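Local coordinates for rhamnosidase B (Bacillus sp., PDB 2OKX), which probably hydrolyses terminal alpha-L-rhamnose residues from glycosides with inversion of configuration, as a family 78 glycoside hydrolase, at residues I208-R213 with E438-L443; A237-Y242 with S620-V625; V246-T251 with V335-I340; S269-D274 with H299-D304; D567-E572 with S859-W864. All coordinates share one frame; numbering follows the deposited sequence.

How the contacts relate
From the N terminus, the chain first passes 208-213, which waits for 438-443 to close contact 1 in a beta sheet of the concanavalin-like part. Between them begins 237-242, whose partner 620-625 comes later, so contact 2 crosses contact 1 and joins domain D2 to the 6-hairpin glycosidase domain. Contact 3 lies within the spans of both, and contact 4 lies within that of contact 3; these two touch, with centres about 10 Å apart, and build one D2 sheet around strand 240-252, which contact 2 also uses. Contact 5 opens at 567-572 after contact 1 has closed, crosses contact 2, and joins two loops of the helical barrel.

Contact 1 (I208-R213 with E438-L443); sequences IQSLSR and ELVIDL
Ser210 and Val440 face each other as an antiparallel hydrogen-bonded pair: Val440 N reaches Ser210 O at 3.0 Å in a nearly straight bond, and Ser210 OG rests on the CG2 methyl of Val440, 3.3 Å away. That hydroxyl stands between its own backbone N and carbonyl carbon (chi1 66°), which leaves it over the valine branch and able to give its proton to a water. The water is held by four groups, accepting from Ser210 OG and Ser212 OG and donating to Glu438 O and, at 2.6 Å, to Glu438 OE2. It thus spans the two strands where Ser212 and Glu438 form a second pair, doubly bonded through the backbone. Between Ile208 and Ser210 the register slips by one residue, a beta bulge that swings the Gln209 side chain toward the neighbouring strand. Gln209 N still bonds Val440 O at 2.8 Å, but Ser210 N is buried without a partner. The extended Gln209 chain runs alongside Val440 CG1, and a second water donates both to its OE1 and to Asp442 OD2. On the opposite face, Ile208 CG1 lies beside Ile441 CD1 (3.8 Å), while Leu211 CD1 meets Leu439 CD1. Helix 414-417 covers this apolar row, with Val416 against both Ile208 and Leu439. Farther out, strand 436-443 runs between 207-215 and 507-513 in a sheet of the concanavalin-like part, Phe509 packs on Val440, and a salt bridge to Arg404 holds the other Glu438 oxygen, OE1.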
# COMPACT_ATOMS: atom_id res chain seq x y z
N ILE A 208 -5.96 -3.36 25.88
CA ILE A 208 -6.28 -1.94 25.83
C ILE A 208 -5.04 -1.32 26.44
O ILE A 208 -4.72 -1.57 27.60
CB ILE A 208 -7.52 -1.59 26.67
CG1 ILE A 208 -8.77 -2.20 26.01
CG2 ILE A 208 -7.64 -0.05 26.78
CD1 ILE A 208 -10.08 -1.77 26.64
N GLN A 209 -4.34 -0.54 25.64
CA GLN A 209 -3.10 0.08 26.08
C GLN A 209 -3.30 1.27 27.00
O GLN A 209 -2.53 1.46 27.94
CB GLN A 209 -2.29 0.51 24.86
CG GLN A 209 -0.99 1.21 25.21
CD GLN A 209 -0.18 1.53 23.98
OE1 GLN A 209 0.29 0.63 23.28
NE2 GLN A 209 -0.02 2.81 23.69
N SER A 210 -4.32 2.08 26.73
CA SER A 210 -4.56 3.25 27.57
C SER A 210 -5.93 3.86 27.36
O SER A 210 -6.64 3.53 26.40
CB SER A 210 -3.51 4.33 27.27
OG SER A 210 -3.66 4.82 25.95
N LEU A 211 -6.30 4.74 28.28
CA LEU A 211 -7.55 5.47 28.22
C LEU A 211 -7.15 6.89 28.62
O LEU A 211 -6.38 7.08 29.55
CB LEU A 211 -8.58 4.90 29.21
CG LEU A 211 -9.97 5.55 29.10
CD1 LEU A 211 -11.04 4.60 29.62
CD2 LEU A 211 -10.00 6.86 29.85
N SER A 212 -7.66 7.88 27.90
CA SER A 212 -7.30 9.26 28.21
C SER A 212 -8.47 10.20 28.01
O SER A 212 -9.39 9.91 27.25
CB SER A 212 -6.15 9.72 27.30
OG SER A 212 -5.02 8.87 27.37
N ARG A 213 -8.43 11.32 28.72
CA ARG A 213 -9.44 12.35 28.56
C ARG A 213 -8.74 13.29 27.60
O ARG A 213 -7.65 13.79 27.89
CB ARG A 213 -9.73 13.06 29.89
CG ARG A 213 -10.72 14.22 29.75
CD ARG A 213 -11.12 14.79 31.12
NE ARG A 213 -10.01 15.46 31.80
CZ ARG A 213 -9.83 16.78 31.82
NH1 ARG A 213 -10.68 17.58 31.20
NH2 ARG A 213 -8.79 17.30 32.47
N GLU A 438 -10.69 8.80 24.97
CA GLU A 438 -9.83 8.13 23.99
C GLU A 438 -9.35 6.77 24.48
O GLU A 438 -8.75 6.66 25.55
CB GLU A 438 -8.62 9.00 23.67
CG GLU A 438 -7.57 8.29 22.82
CD GLU A 438 -6.23 9.01 22.84
OE1 GLU A 438 -6.10 10.05 22.16
OE2 GLU A 438 -5.32 8.54 23.55
N LEU A 439 -9.60 5.74 23.68
CA LEU A 439 -9.15 4.40 23.99
C LEU A 439 -8.10 4.00 22.97
O LEU A 439 -8.31 4.19 21.77
CB LEU A 439 -10.32 3.40 23.89
CG LEU A 439 -11.15 3.04 25.12
CD1 LEU A 439 -11.63 4.27 25.83
CD2 LEU A 439 -12.31 2.17 24.66
N VAL A 440 -6.97 3.47 23.42
CA VAL A 440 -5.96 2.99 22.48
C VAL A 440 -6.04 1.47 22.57
O VAL A 440 -5.70 0.87 23.58
CB VAL A 440 -4.53 3.46 22.85
CG1 VAL A 440 -3.52 2.82 21.90
CG2 VAL A 440 -4.44 4.98 22.72
N ILE A 441 -6.55 0.88 21.49
CA ILE A 441 -6.74 -0.56 21.40
C ILE A 441 -5.55 -1.19 20.69
O ILE A 441 -5.21 -0.77 19.59
CB ILE A 441 -8.01 -0.88 20.58
CG1 ILE A 441 -9.23 -0.17 21.19
CG2 ILE A 441 -8.24 -2.38 20.51
CD1 ILE A 441 -9.52 -0.56 22.61
N ASP A 442 -4.91 -2.17 21.31
CA ASP A 442 -3.75 -2.84 20.72
C ASP A 442 -4.15 -4.20 20.15
O ASP A 442 -4.56 -5.09 20.89
CB ASP A 442 -2.66 -3.04 21.77
CG ASP A 442 -1.36 -3.60 21.19
OD1 ASP A 442 -1.30 -3.88 19.98
OD2 ASP A 442 -0.39 -3.75 21.97
N LEU A 443 -4.04 -4.34 18.83
CA LEU A 443 -4.38 -5.61 18.18
C LEU A 443 -3.38 -6.70 18.57
O LEU A 443 -3.68 -7.88 18.43
CB LEU A 443 -4.39 -5.45 16.65
CG LEU A 443 -5.46 -4.53 16.05
CD1 LEU A 443 -5.46 -4.68 14.53
CD2 LEU A 443 -6.82 -4.89 16.62
O HOH W 1 0.38 -2.40 24.10
O HOH W 2 -5.62 6.97 25.60

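Contact 2 (A237-Y242 with S620-V625); sequences ANPVSY and SAWSSV
Ala237 and Trp622 bring their CA atoms to 4.4 Å where two irregular chain pieces meet, and Ala237 N bonds Ala621 O at 3.0 Å from well above the carbonyl plane. The meeting is an interdomain one: 237-239 lead into strand 240-252 of the D2 beta domain, whereas 620-625 belong to the loop between helices 595-603 and 627-644 of the 6-hairpin glycosidase domain, the helical barrel. Asn238 carries the polar part. With its CG beside its own backbone N (chi1 -64°), the end of the side chain comes nearer to 620-625 than its CB does, and OD1 takes the Ser623 N-H at 2.7 Å in the plane of the amide. The same oxygen lies at the indole edge of Trp622, and a hydrogen bond from ND2 to Glu347 sets which way round the amide sits. On the barrel side, Ser620 OG accepts from Trp622 N, two residues on, an ST turn just before the Trp622 side chain. Ala237 CB meets Ala621 CB at 3.6 Å. The indole ring has Ser624 CB over one face and packs edge-to-face with His310. Pro239 crosses the indole at about a right angle, its CD 3.4 Å from Trp622 NE1.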
# COMPACT_ATOMS: atom_id res chain seq x y z
N ALA A 237 -2.99 10.10 -11.51
CA ALA A 237 -2.33 10.01 -10.22
C ALA A 237 -0.86 10.39 -10.31
O ALA A 237 -0.03 9.88 -9.55
CB ALA A 237 -2.47 8.59 -9.66
N ASN A 238 -0.53 11.27 -11.25
CA ASN A 238 0.84 11.74 -11.40
C ASN A 238 1.00 12.93 -10.47
O ASN A 238 0.03 13.61 -10.14
CB ASN A 238 1.12 12.20 -12.83
CG ASN A 238 1.01 11.08 -13.84
OD1 ASN A 238 1.60 10.01 -13.66
ND2 ASN A 238 0.27 11.33 -14.91
N PRO A 239 2.23 13.18 -10.02
CA PRO A 239 2.45 14.33 -9.14
C PRO A 239 2.20 15.62 -9.91
O PRO A 239 2.49 15.69 -11.11
CB PRO A 239 3.93 14.20 -8.76
CG PRO A 239 4.19 12.73 -8.86
CD PRO A 239 3.44 12.34 -10.10
N VAL A 240 1.64 16.62 -9.25
CA VAL A 240 1.43 17.91 -9.89
C VAL A 240 2.01 18.93 -8.94
O VAL A 240 2.18 18.66 -7.75
CB VAL A 240 -0.07 18.26 -10.12
CG1 VAL A 240 -0.73 17.20 -10.97
CG2 VAL A 240 -0.78 18.42 -8.79
N SER A 241 2.36 20.10 -9.46
CA SER A 241 2.88 21.16 -8.61
C SER A 241 2.01 22.38 -8.85
O SER A 241 1.51 22.58 -9.95
CB SER A 241 4.33 21.48 -8.97
OG SER A 241 5.19 20.40 -8.65
N TYR A 242 1.78 23.15 -7.80
CA TYR A 242 0.97 24.35 -7.92
C TYR A 242 1.59 25.47 -7.11
O TYR A 242 2.32 25.23 -6.15
CB TYR A 242 -0.48 24.11 -7.47
CG TYR A 242 -0.64 23.33 -6.19
CD1 TYR A 242 -1.02 21.98 -6.22
CD2 TYR A 242 -0.42 23.92 -4.95
CE1 TYR A 242 -1.16 21.25 -5.04
CE2 TYR A 242 -0.56 23.20 -3.77
CZ TYR A 242 -0.93 21.86 -3.82
OH TYR A 242 -1.06 21.14 -2.65
N SER A 620 -2.16 1.29 -12.42
CA SER A 620 -2.18 2.61 -11.81
C SER A 620 -2.29 3.81 -12.74
O SER A 620 -1.95 3.74 -13.93
CB SER A 620 -0.92 2.77 -10.95
OG SER A 620 -0.78 4.09 -10.46
N ALA A 621 -2.74 4.93 -12.17
CA ALA A 621 -2.89 6.17 -12.91
C ALA A 621 -1.62 7.01 -12.77
O ALA A 621 -1.53 8.11 -13.30
CB ALA A 621 -4.10 6.95 -12.39
N TRP A 622 -0.63 6.49 -12.03
CA TRP A 622 0.63 7.21 -11.89
C TRP A 622 1.59 6.62 -12.92
O TRP A 622 2.09 5.51 -12.74
CB TRP A 622 1.24 7.05 -10.48
CG TRP A 622 2.60 7.72 -10.34
CD1 TRP A 622 3.12 8.71 -11.14
CD2 TRP A 622 3.59 7.49 -9.32
NE1 TRP A 622 4.36 9.10 -10.68
CE2 TRP A 622 4.67 8.37 -9.57
CE3 TRP A 622 3.66 6.62 -8.22
CZ2 TRP A 622 5.81 8.40 -8.75
CZ3 TRP A 622 4.79 6.66 -7.40
CH2 TRP A 622 5.85 7.55 -7.68
N SER A 623 1.80 7.35 -14.01
CA SER A 623 2.69 6.89 -15.06
C SER A 623 4.11 7.12 -14.57
O SER A 623 4.68 8.20 -14.74
CB SER A 623 2.44 7.69 -16.35
OG SER A 623 3.20 7.17 -17.43
N SER A 624 4.67 6.09 -13.94
CA SER A 624 6.01 6.15 -13.38
C SER A 624 6.79 4.91 -13.76
O SER A 624 6.24 3.81 -13.81
CB SER A 624 5.92 6.26 -11.86
OG SER A 624 7.20 6.21 -11.26
N VAL A 625 8.08 5.09 -14.02
CA VAL A 625 8.94 3.98 -14.41
C VAL A 625 10.23 3.93 -13.60
O VAL A 625 10.87 4.95 -13.35
CB VAL A 625 9.35 4.06 -15.91
CG1 VAL A 625 10.43 3.02 -16.21
CG2 VAL A 625 8.15 3.83 -16.79

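Contact 3 (V246-T251 with V335-I340); sequences VATILT and VPLATI
A short antiparallel ladder within a D2 sheet joins strand 240-252 to the short strand 338-340, with Ala247 and Ala338 as its hydrogen-bonded pair. Ala247 N gives a short bond of 2.6 Å to Ala338 O, and Ala338 N answers to Ala247 O at 2.8 Å. The two strand axes make an angle of 132°, and the ladder is accordingly brief. Ahead of strand 338-340 the chain diverges from 240-252, and a side chain takes over the pairing: Thr248 OG1 donates to Pro336 O at 2.6 Å. The threonine oxygen is anti to its own N (chi1 -169°), a setting that aims it at the Pro336 carbonyl. Packing there is tight, as Thr248 CB lies only 3.3 Å from Leu337 CD2. Leu337 also reaches Val246, its CD1 approaching Val246 CG1, and touches Tyr392 of strand 392-393, in a different sheet. On the other face of the ladder, Ala247 CB meets Ile340 CD1 at 3.9 Å, and Leu302 of the next strand packs on both residues. Thr339 OG1 is bonded to Gln228. Such paired antiparallel sheets with apolar residues between them are consistent with the beta-sandwich of the galactose-binding-like clan to which D2 belongs.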
# COMPACT_ATOMS: atom_id res chain seq x y z
N VAL A 246 -3.42 29.65 0.66
CA VAL A 246 -4.71 29.32 1.24
C VAL A 246 -4.95 30.58 2.05
O VAL A 246 -4.04 31.07 2.72
CB VAL A 246 -4.64 28.12 2.21
CG1 VAL A 246 -5.88 28.12 3.11
CG2 VAL A 246 -4.59 26.82 1.42
N ALA A 247 -6.16 31.13 1.98
CA ALA A 247 -6.44 32.35 2.72
C ALA A 247 -7.77 32.32 3.45
O ALA A 247 -8.75 31.76 2.96
CB ALA A 247 -6.39 33.54 1.78
N THR A 248 -7.79 32.93 4.63
CA THR A 248 -8.99 33.01 5.43
C THR A 248 -8.90 34.22 6.35
O THR A 248 -7.80 34.67 6.72
CB THR A 248 -9.18 31.75 6.31
OG1 THR A 248 -10.49 31.76 6.88
CG2 THR A 248 -8.15 31.73 7.43
N ILE A 249 -10.06 34.76 6.72
CA ILE A 249 -10.11 35.90 7.62
C ILE A 249 -10.41 35.39 9.02
O ILE A 249 -11.46 34.79 9.25
CB ILE A 249 -11.21 36.90 7.21
CG1 ILE A 249 -10.96 37.41 5.79
CG2 ILE A 249 -11.23 38.07 8.19
CD1 ILE A 249 -9.66 38.16 5.64
N LEU A 250 -9.49 35.63 9.94
CA LEU A 250 -9.64 35.21 11.33
C LEU A 250 -10.15 36.39 12.14
O LEU A 250 -9.47 37.41 12.25
CB LEU A 250 -8.30 34.74 11.89
CG LEU A 250 -8.22 34.45 13.39
CD1 LEU A 250 -9.17 33.34 13.75
CD2 LEU A 250 -6.79 34.08 13.77
N THR A 251 -11.34 36.25 12.72
CA THR A 251 -11.92 37.32 13.52
C THR A 251 -12.03 36.94 14.99
O THR A 251 -12.67 35.95 15.34
CB THR A 251 -13.33 37.69 13.02
OG1 THR A 251 -13.28 38.01 11.62
CG2 THR A 251 -13.86 38.90 13.78
N VAL A 335 -17.51 27.15 2.71
CA VAL A 335 -16.16 26.88 3.21
C VAL A 335 -15.50 28.21 3.58
O VAL A 335 -15.36 29.09 2.73
CB VAL A 335 -15.31 26.16 2.14
CG1 VAL A 335 -13.91 25.90 2.66
CG2 VAL A 335 -15.99 24.86 1.74
N PRO A 336 -15.08 28.36 4.84
CA PRO A 336 -14.44 29.57 5.36
C PRO A 336 -13.02 29.85 4.86
O PRO A 336 -12.33 30.72 5.40
CB PRO A 336 -14.48 29.36 6.87
CG PRO A 336 -14.27 27.88 6.98
CD PRO A 336 -15.20 27.34 5.90
N LEU A 337 -12.59 29.12 3.84
CA LEU A 337 -11.26 29.32 3.29
C LEU A 337 -11.37 29.58 1.80
O LEU A 337 -12.36 29.22 1.16
CB LEU A 337 -10.39 28.06 3.49
CG LEU A 337 -10.17 27.52 4.90
CD1 LEU A 337 -9.34 26.25 4.84
CD2 LEU A 337 -9.48 28.55 5.76
N ALA A 338 -10.34 30.20 1.25
CA ALA A 338 -10.27 30.48 -0.18
C ALA A 338 -8.83 30.22 -0.59
O ALA A 338 -7.93 30.21 0.25
CB ALA A 338 -10.64 31.93 -0.44
N THR A 339 -8.60 30.00 -1.88
CA THR A 339 -7.24 29.79 -2.34
C THR A 339 -6.91 30.89 -3.33
O THR A 339 -7.80 31.40 -4.02
CB THR A 339 -7.06 28.40 -3.01
OG1 THR A 339 -7.99 28.26 -4.09
CG2 THR A 339 -7.30 27.30 -1.99
N ILE A 340 -5.65 31.28 -3.37
CA ILE A 340 -5.19 32.33 -4.26
C ILE A 340 -4.24 31.72 -5.28
O ILE A 340 -3.17 31.23 -4.93
CB ILE A 340 -4.46 33.44 -3.48
CG1 ILE A 340 -5.32 33.88 -2.30
CG2 ILE A 340 -4.18 34.62 -4.40
CD1 ILE A 340 -4.67 34.92 -1.41

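Contact 4 (S269-D274 with H299-D304); sequences SGVWVD and HLVLVD
Asp304 OD1 is gripped by several donors: Ser269 OG at 2.5 Å, Ser269 N in a weak bond of 3.2 Å, and Tyr364 OH. The serine hydroxyl comes in on the anti lone pair, away from OD2, which is bonded by Thr306. Asp304 CG stands anti to its backbone N (chi1 -175°), which carries the carboxylate across to Ser269. Next to it, Asp304 N bonds Gly270 O and opens the antiparallel ladder. Trp272 and Leu302 form its central hydrogen-bonded pair, each N reaching the other's O at 2.7 Å in almost straight bonds. The edge of the Trp272 ring lies beside Asp304, its CZ3 3.8 Å from Asp304 CB, while NE1 bonds Glu369 of helix 362-370. At the far end Asp274 N bonds Leu300 O; Leu300 N makes a weak bond to Asp274 OD1, and a water that donates to OD1 accepts weakly from the same N. Val271, Val273, Val301 and Val303 share one face, with Val271 CG2 4.2 Å from Val303 CG1. This valine face packs against strands 256-262 and 288-294, through Phe262 and Leu292 among others, while Leu302 on the reverse face touches Tyr245 of the adjoining strand 240-252.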
# COMPACT_ATOMS: atom_id res chain seq x y z
N SER A 269 6.54 28.23 1.45
CA SER A 269 7.58 28.99 2.11
C SER A 269 7.25 29.54 3.49
O SER A 269 8.16 29.90 4.24
CB SER A 269 8.01 30.16 1.21
OG SER A 269 6.95 31.07 1.02
N GLY A 270 5.97 29.62 3.84
CA GLY A 270 5.64 30.13 5.16
C GLY A 270 4.20 30.56 5.38
O GLY A 270 3.31 30.31 4.56
N VAL A 271 3.99 31.21 6.52
CA VAL A 271 2.68 31.69 6.92
C VAL A 271 2.75 33.19 7.21
O VAL A 271 3.67 33.67 7.87
CB VAL A 271 2.19 30.97 8.20
CG1 VAL A 271 0.87 31.57 8.67
CG2 VAL A 271 2.02 29.47 7.93
N TRP A 272 1.77 33.92 6.69
CA TRP A 272 1.69 35.37 6.88
C TRP A 272 0.39 35.72 7.61
O TRP A 272 -0.66 35.14 7.35
CB TRP A 272 1.71 36.08 5.52
CG TRP A 272 3.07 36.20 4.89
CD1 TRP A 272 3.88 37.30 4.90
CD2 TRP A 272 3.77 35.19 4.16
NE1 TRP A 272 5.05 37.03 4.22
CE2 TRP A 272 5.01 35.74 3.75
CE3 TRP A 272 3.48 33.86 3.81
CZ2 TRP A 272 5.95 35.02 3.01
CZ3 TRP A 272 4.42 33.14 3.07
CH2 TRP A 272 5.64 33.73 2.68
N VAL A 273 0.48 36.68 8.52
CA VAL A 273 -0.68 37.15 9.28
C VAL A 273 -0.66 38.67 9.21
O VAL A 273 0.29 39.31 9.66
CB VAL A 273 -0.61 36.70 10.76
CG1 VAL A 273 -1.77 37.30 11.54
CG2 VAL A 273 -0.66 35.18 10.84
N ASP A 274 -1.71 39.24 8.63
CA ASP A 274 -1.80 40.69 8.48
C ASP A 274 -0.61 41.19 7.66
O ASP A 274 -0.07 42.26 7.92
CB ASP A 274 -1.81 41.38 9.85
CG ASP A 274 -3.00 40.98 10.70
OD1 ASP A 274 -4.12 40.85 10.15
OD2 ASP A 274 -2.84 40.81 11.93
N HIS A 299 -8.24 39.54 11.03
CA HIS A 299 -6.86 39.31 10.61
C HIS A 299 -6.84 38.40 9.40
O HIS A 299 -7.53 37.37 9.37
CB HIS A 299 -6.05 38.66 11.73
CG HIS A 299 -6.01 39.46 13.00
ND1 HIS A 299 -7.04 39.43 13.92
CD2 HIS A 299 -5.07 40.29 13.50
CE1 HIS A 299 -6.73 40.22 14.94
NE2 HIS A 299 -5.54 40.75 14.71
N LEU A 300 -6.06 38.78 8.39
CA LEU A 300 -5.95 37.99 7.18
C LEU A 300 -4.78 37.02 7.34
O LEU A 300 -3.64 37.43 7.56
CB LEU A 300 -5.71 38.90 5.97
CG LEU A 300 -5.51 38.23 4.60
CD1 LEU A 300 -6.71 37.36 4.26
CD2 LEU A 300 -5.32 39.31 3.54
N VAL A 301 -5.08 35.73 7.26
CA VAL A 301 -4.05 34.70 7.38
C VAL A 301 -3.78 34.14 6.00
O VAL A 301 -4.70 33.74 5.29
CB VAL A 301 -4.50 33.57 8.32
CG1 VAL A 301 -3.40 32.51 8.44
CG2 VAL A 301 -4.83 34.13 9.69
N LEU A 302 -2.51 34.12 5.62
CA LEU A 302 -2.12 33.62 4.31
C LEU A 302 -1.08 32.52 4.47
O LEU A 302 -0.02 32.73 5.06
CB LEU A 302 -1.54 34.77 3.47
CG LEU A 302 -1.77 34.75 1.96
CD1 LEU A 302 -3.24 34.99 1.68
CD2 LEU A 302 -0.94 35.83 1.29
N VAL A 303 -1.40 31.33 3.97
CA VAL A 303 -0.48 30.20 4.06
C VAL A 303 0.02 29.85 2.67
O VAL A 303 -0.77 29.52 1.79
CB VAL A 303 -1.18 28.96 4.66
CG1 VAL A 303 -0.20 27.79 4.76
CG2 VAL A 303 -1.76 29.29 6.04
N ASP A 304 1.33 29.94 2.46
CA ASP A 304 1.89 29.60 1.16
C ASP A 304 1.87 28.09 1.02
O ASP A 304 2.41 27.38 1.87
CB ASP A 304 3.33 30.11 1.06
CG ASP A 304 3.94 29.90 -0.32
OD1 ASP A 304 5.09 30.31 -0.53
OD2 ASP A 304 3.26 29.32 -1.20
O HOH W 3 -5.41 42.02 8.30

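Contact 5 (D567-E572 with S859-W864); sequences DCPSYE and SHCHAW
Loop meets loop in the 6-hairpin glycosidase domain, where Asp567 and Cys568, between helices 544-559 and 577-590, pack on Cys861 and His862, between helices 817-833 and 868-876, near the centre of the chain. No direct hydrogen bond crosses; the union is made by close carbon-oxygen contacts and bridging waters. Asp567 O lies over the centre of one face of the His862 imidazole, and His862 CA approaches the same oxygen at 3.3 Å in a CA-H...O contact. Cys861 O is crowded by carbon, with Cys568 CB at 3.1 Å and Pro569 CD at 3.4 Å. Cys861 SG, anti to its own N (chi1 -177°), reaches Pro569 CD at 3.8 Å. Within 567-572, Cys568 SG accepts from Glu572 N, which draws the loop round the sulfur. Asp567 OD2 and Glu572 OE1 each bond glycerol, probably from the crystallisation liquor, which may mark a pocket of this (alpha/alpha)6 barrel. Asp567 OD1 is held by Val574 N, and Glu572 forms a salt bridge with Arg858. A water bridges Ser570 OG (2.5 Å) and the less surely placed Ser859 OG (2.6 Å). A further water lies 2.8 Å from Asp567 O and accepts from Trp864 N at 2.9 Å.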
# COMPACT_ATOMS: atom_id res chain seq x y z
N ASP A 567 3.00 -3.33 -1.50
CA ASP A 567 4.19 -2.88 -0.79
C ASP A 567 3.94 -2.91 0.71
O ASP A 567 4.79 -3.38 1.47
CB ASP A 567 4.57 -1.46 -1.25
CG ASP A 567 3.45 -0.44 -1.04
OD1 ASP A 567 2.27 -0.82 -1.16
OD2 ASP A 567 3.76 0.75 -0.79
N CYS A 568 2.78 -2.43 1.14
CA CYS A 568 2.42 -2.41 2.55
C CYS A 568 0.90 -2.30 2.73
O CYS A 568 0.19 -1.89 1.82
CB CYS A 568 3.11 -1.24 3.26
SG CYS A 568 2.71 0.40 2.60
N PRO A 569 0.40 -2.67 3.92
CA PRO A 569 -1.04 -2.62 4.19
C PRO A 569 -1.54 -1.27 4.74
O PRO A 569 -2.74 -1.00 4.74
CB PRO A 569 -1.23 -3.73 5.21
CG PRO A 569 0.02 -3.58 6.04
CD PRO A 569 1.11 -3.39 4.99
N SER A 570 -0.61 -0.44 5.20
CA SER A 570 -0.99 0.85 5.77
C SER A 570 -1.00 2.02 4.78
O SER A 570 -2.06 2.39 4.27
CB SER A 570 -0.08 1.19 6.95
OG SER A 570 1.28 1.21 6.57
N TYR A 571 0.17 2.59 4.51
CA TYR A 571 0.27 3.74 3.62
C TYR A 571 -0.23 3.61 2.19
O TYR A 571 -0.93 4.50 1.69
CB TYR A 571 1.71 4.27 3.57
CG TYR A 571 2.23 4.77 4.90
CD1 TYR A 571 2.82 3.90 5.81
CD2 TYR A 571 2.08 6.11 5.27
CE1 TYR A 571 3.24 4.34 7.06
CE2 TYR A 571 2.49 6.57 6.52
CZ TYR A 571 3.07 5.68 7.41
OH TYR A 571 3.43 6.11 8.66
N GLU A 572 0.09 2.50 1.51
CA GLU A 572 -0.29 2.39 0.11
C GLU A 572 -1.21 1.26 -0.38
O GLU A 572 -2.16 1.53 -1.12
CB GLU A 572 1.00 2.39 -0.73
CG GLU A 572 2.06 3.35 -0.18
CD GLU A 572 3.16 3.67 -1.18
OE1 GLU A 572 4.22 4.19 -0.75
OE2 GLU A 572 2.97 3.43 -2.39
N SER A 859 7.08 2.94 6.80
CA SER A 859 6.19 1.79 6.92
C SER A 859 6.87 0.72 7.79
O SER A 859 8.06 0.43 7.61
CB SER A 859 5.90 1.21 5.55
OG SER A 859 5.38 -0.11 5.66
N HIS A 860 6.11 0.15 8.72
CA HIS A 860 6.65 -0.88 9.60
C HIS A 860 6.34 -2.28 9.08
O HIS A 860 6.69 -3.27 9.72
CB HIS A 860 6.09 -0.72 11.01
CG HIS A 860 6.66 0.45 11.75
ND1 HIS A 860 7.48 0.31 12.85
CD2 HIS A 860 6.57 1.79 11.52
CE1 HIS A 860 7.87 1.51 13.26
NE2 HIS A 860 7.33 2.42 12.47
N CYS A 861 5.68 -2.36 7.93
CA CYS A 861 5.31 -3.65 7.36
C CYS A 861 5.45 -3.64 5.84
O CYS A 861 4.53 -3.26 5.13
CB CYS A 861 3.85 -3.98 7.75
SG CYS A 861 3.24 -5.60 7.20
N HIS A 862 6.63 -4.04 5.35
CA HIS A 862 6.93 -4.09 3.92
C HIS A 862 7.46 -5.48 3.62
O HIS A 862 8.57 -5.82 4.01
CB HIS A 862 8.00 -3.05 3.56
CG HIS A 862 7.47 -1.84 2.86
ND1 HIS A 862 7.85 -1.48 1.58
CD2 HIS A 862 6.60 -0.89 3.27
CE1 HIS A 862 7.23 -0.37 1.23
NE2 HIS A 862 6.47 0.02 2.24
N ALA A 863 6.67 -6.29 2.92
CA ALA A 863 7.08 -7.65 2.61
C ALA A 863 8.33 -7.73 1.75
O ALA A 863 8.93 -8.79 1.63
CB ALA A 863 5.93 -8.43 1.95
N TRP A 864 8.74 -6.62 1.14
CA TRP A 864 9.95 -6.67 0.33
C TRP A 864 11.15 -6.83 1.27
O TRP A 864 12.28 -7.09 0.83
CB TRP A 864 10.06 -5.42 -0.57
CG TRP A 864 10.57 -4.14 0.05
CD1 TRP A 864 10.73 -3.86 1.38
CD2 TRP A 864 10.99 -2.97 -0.66
NE1 TRP A 864 11.23 -2.58 1.54
CE2 TRP A 864 11.39 -2.01 0.30
CE3 TRP A 864 11.06 -2.63 -2.02
CZ2 TRP A 864 11.86 -0.74 -0.06
CZ3 TRP A 864 11.53 -1.37 -2.38
CH2 TRP A 864 11.93 -0.44 -1.39
O HOH W 4 7.13 -4.43 0.25
O HOH W 5 2.91 -0.64 6.34